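Local coordinates for sugar-binding transport ATP-binding protein (PDB 1V43) that probably binds and hydrolyses ATP to power sugar uptake, as the ATPase subunit of an ABC-type sugar transporter, at residues H200-A205 against T240-P245. Residues are numbered along the deposited sequence; the frame is centred on the assembly and turned at random.
Sequences HDQVEA and TFIGAP
Gln202, in the first turn of helix 202-208, reaches across to the chain leaving helix 236-241 and holds it with both ends of its amide. Its OE1 accepts from Gly243 N at 2.8 Å; the bond is fairly straight, but the donor lies above the carbonyl plane, about 70° out of it. On the other side of the amide, NE2 donates to a water that also accepts from Ala244 N, so one side chain serves two successive backbone N-H groups, directly and by relay. A glutamine suits this place because its amide both accepts and donates. CG sits between the backbone N and the carbonyl carbon (chi1 59°), and a bend at chi2 turns the amide toward Gly243.

The tight part lies around the root of this side chain, where Gln202 CB is 3.2 Å and CG 3.4 Å from Phe241 O. Buried Ile242 backs the amide, its CG2 3.7 Å from Gln202 OE1, and also touches Leu43 of strand 39-43. Gly243 turns the chain at a positive phi, where a side chain would press on the carbonyl O of Ile242, so glycine suits it. The solvent side holds Ala244, whose small methyl lies 3.8 Å from Gln202 NE2, and His200. The Phe241 ring approaches His200 O only loosely, CE2 at 4.0 Å, but is otherwise packed against Phe237 and Pro45.

Asp201 caps the helix that carries Gln202, its OD1 accepting from Glu204 N at 3.0 Å. His200 follows strand 194-199, and its side chain approaches that of Lys50, an ATP-binding residue. This position fits the switch (H-loop) histidine of ABC ATPases, here set beside the Walker A loop, near where the chain passes from the ATPase fold toward the probable MalK-type OB-fold region.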
ATOM      1  N   HIS A 200       9.093   7.042  -6.510  1.00 30.22           N
ATOM      2  CA  HIS A 200       9.784   6.065  -5.678  1.00 29.14           C
ATOM      3  C   HIS A 200       8.776   4.959  -5.355  1.00 23.00           C
ATOM      4  O   HIS A 200       9.085   4.002  -4.646  1.00 30.30           O
ATOM      5  CB  HIS A 200      10.270   6.716  -4.381  1.00 36.46           C
ATOM      6  CG  HIS A 200       9.168   7.001  -3.407  1.00 50.20           C
ATOM      7  ND1 HIS A 200       8.530   6.006  -2.697  1.00 57.27           N
ATOM      8  CD2 HIS A 200       8.546   8.157  -3.075  1.00 49.79           C
ATOM      9  CE1 HIS A 200       7.559   6.536  -1.973  1.00 58.68           C
ATOM     10  NE2 HIS A 200       7.548   7.839  -2.185  1.00 53.82           N
ATOM     11  N   ASP A 201       7.575   5.097  -5.896  1.00 27.05           N
ATOM     12  CA  ASP A 201       6.473   4.147  -5.677  1.00 26.10           C
ATOM     13  C   ASP A 201       6.414   3.055  -6.765  1.00 29.73           C
ATOM     14  O   ASP A 201       5.912   3.297  -7.876  1.00 28.35           O
ATOM     15  CB  ASP A 201       5.153   4.934  -5.656  1.00 28.57           C
ATOM     16  CG  ASP A 201       3.974   4.106  -5.176  1.00 31.68           C
ATOM     17  OD1 ASP A 201       3.757   2.987  -5.691  1.00 33.24           O
ATOM     18  OD2 ASP A 201       3.248   4.593  -4.289  1.00 35.41           O
ATOM     19  N   GLN A 202       6.901   1.859  -6.436  1.00 24.45           N
ATOM     20  CA  GLN A 202       6.926   0.751  -7.391  1.00 25.87           C
ATOM     21  C   GLN A 202       5.560   0.399  -8.005  1.00 25.27           C
ATOM     22  O   GLN A 202       5.482   0.145  -9.203  1.00 23.64           O
ATOM     23  CB  GLN A 202       7.584  -0.491  -6.755  1.00 21.82           C
ATOM     24  CG  GLN A 202       6.914  -1.025  -5.482  1.00 23.19           C
ATOM     25  CD  GLN A 202       5.948  -2.174  -5.741  1.00 25.72           C
ATOM     26  OE1 GLN A 202       5.941  -2.776  -6.815  1.00 28.73           O
ATOM     27  NE2 GLN A 202       5.138  -2.494  -4.743  1.00 28.60           N
ATOM     28  N   VAL A 203       4.486   0.384  -7.216  1.00 23.53           N
ATOM     29  CA  VAL A 203       3.171   0.077  -7.797  1.00 24.72           C
ATOM     30  C   VAL A 203       2.783   1.115  -8.858  1.00 24.13           C
ATOM     31  O   VAL A 203       2.233   0.768  -9.906  1.00 24.65           O
ATOM     32  CB  VAL A 203       2.045   0.024  -6.737  1.00 25.51           C
ATOM     33  CG1 VAL A 203       0.674   0.038  -7.429  1.00 19.29           C
ATOM     34  CG2 VAL A 203       2.184  -1.259  -5.882  1.00 28.17           C
ATOM     35  N   GLU A 204       3.074   2.386  -8.587  1.00 26.04           N
ATOM     36  CA  GLU A 204       2.748   3.459  -9.531  1.00 27.42           C
ATOM     37  C   GLU A 204       3.604   3.286 -10.787  1.00 25.84           C
ATOM     38  O   GLU A 204       3.125   3.424 -11.906  1.00 21.45           O
ATOM     39  CB  GLU A 204       3.016   4.823  -8.885  1.00 22.48           C
ATOM     40  CG  GLU A 204       2.620   6.045  -9.726  1.00 23.28           C
ATOM     41  CD  GLU A 204       2.385   7.281  -8.855  1.00 30.84           C
ATOM     42  OE1 GLU A 204       1.485   7.218  -7.993  1.00 26.29           O
ATOM     43  OE2 GLU A 204       3.086   8.304  -9.023  1.00 35.30           O
ATOM     44  N   ALA A 205       4.873   2.964 -10.589  1.00 24.14           N
ATOM     45  CA  ALA A 205       5.769   2.760 -11.717  1.00 31.50           C
ATOM     46  C   ALA A 205       5.241   1.638 -12.629  1.00 27.01           C
ATOM     47  O   ALA A 205       5.132   1.822 -13.830  1.00 22.35           O
ATOM     48  CB  ALA A 205       7.165   2.437 -11.209  1.00 21.71           C
ATOM     49  N   THR A 240      13.981  -6.965  -5.481  1.00 28.31           N
ATOM     50  CA  THR A 240      13.293  -6.629  -4.237  1.00 28.48           C
ATOM     51  C   THR A 240      12.686  -5.235  -4.163  1.00 25.71           C
ATOM     52  O   THR A 240      12.068  -4.893  -3.157  1.00 26.52           O
ATOM     53  CB  THR A 240      14.232  -6.822  -3.013  1.00 29.20           C
ATOM     54  OG1 THR A 240      15.351  -5.934  -3.122  1.00 33.50           O
ATOM     55  CG2 THR A 240      14.747  -8.262  -2.943  1.00 26.15           C
ATOM     56  N   PHE A 241      12.847  -4.428  -5.208  1.00 25.37           N
ATOM     57  CA  PHE A 241      12.292  -3.079  -5.174  1.00 27.34           C
ATOM     58  C   PHE A 241      10.905  -3.023  -5.811  1.00 21.70           C
ATOM     59  O   PHE A 241      10.147  -2.071  -5.605  1.00 28.28           O
ATOM     60  CB  PHE A 241      13.222  -2.082  -5.874  1.00 22.96           C
ATOM     61  CG  PHE A 241      13.032  -0.663  -5.418  1.00 33.59           C
ATOM     62  CD1 PHE A 241      13.597  -0.218  -4.218  1.00 22.71           C
ATOM     63  CD2 PHE A 241      12.242   0.213  -6.153  1.00 28.52           C
ATOM     64  CE1 PHE A 241      13.369   1.072  -3.763  1.00 27.75           C
ATOM     65  CE2 PHE A 241      12.009   1.497  -5.711  1.00 27.22           C
ATOM     66  CZ  PHE A 241      12.569   1.936  -4.514  1.00 35.62           C
ATOM     67  N   ILE A 242      10.567  -4.059  -6.558  1.00 22.54           N
ATOM     68  CA  ILE A 242       9.274  -4.116  -7.222  1.00 25.12           C
ATOM     69  C   ILE A 242       8.527  -5.369  -6.799  1.00 24.99           C
ATOM     70  O   ILE A 242       9.053  -6.471  -6.900  1.00 29.87           O
ATOM     71  CB  ILE A 242       9.446  -4.129  -8.749  1.00 25.05           C
ATOM     72  CG1 ILE A 242      10.190  -2.871  -9.196  1.00 26.44           C
ATOM     73  CG2 ILE A 242       8.083  -4.238  -9.423  1.00 26.90           C
ATOM     74  CD1 ILE A 242      10.473  -2.814 -10.659  1.00 23.15           C
ATOM     75  N   GLY A 243       7.292  -5.194  -6.345  1.00 27.68           N
ATOM     76  CA  GLY A 243       6.494  -6.323  -5.901  1.00 26.14           C
ATOM     77  C   GLY A 243       6.574  -6.429  -4.392  1.00 28.94           C
ATOM     78  O   GLY A 243       7.641  -6.712  -3.834  1.00 26.16           O
ATOM     79  N   ALA A 244       5.444  -6.201  -3.732  1.00 25.48           N
ATOM     80  CA  ALA A 244       5.356  -6.250  -2.273  1.00 30.90           C
ATOM     81  C   ALA A 244       4.146  -7.088  -1.849  1.00 25.24           C
ATOM     82  O   ALA A 244       3.067  -6.959  -2.438  1.00 30.02           O
ATOM     83  CB  ALA A 244       5.238  -4.806  -1.708  1.00 23.66           C
ATOM     84  N   PRO A 245       4.317  -7.997  -0.865  1.00 27.71           N
ATOM     85  CA  PRO A 245       5.543  -8.312  -0.117  1.00 22.10           C
ATOM     86  C   PRO A 245       6.691  -8.635  -1.075  1.00 28.95           C
ATOM     87  O   PRO A 245       6.479  -9.194  -2.146  1.00 24.62           O
ATOM     88  CB  PRO A 245       5.167  -9.555   0.681  1.00 18.35           C
ATOM     89  CG  PRO A 245       3.696  -9.513   0.767  1.00 32.28           C
ATOM     90  CD  PRO A 245       3.237  -8.941  -0.519  1.00 20.82           C
TER
HETATM   91  O   HOH W   1       3.438  -4.633  -5.114  1.00 27.91           O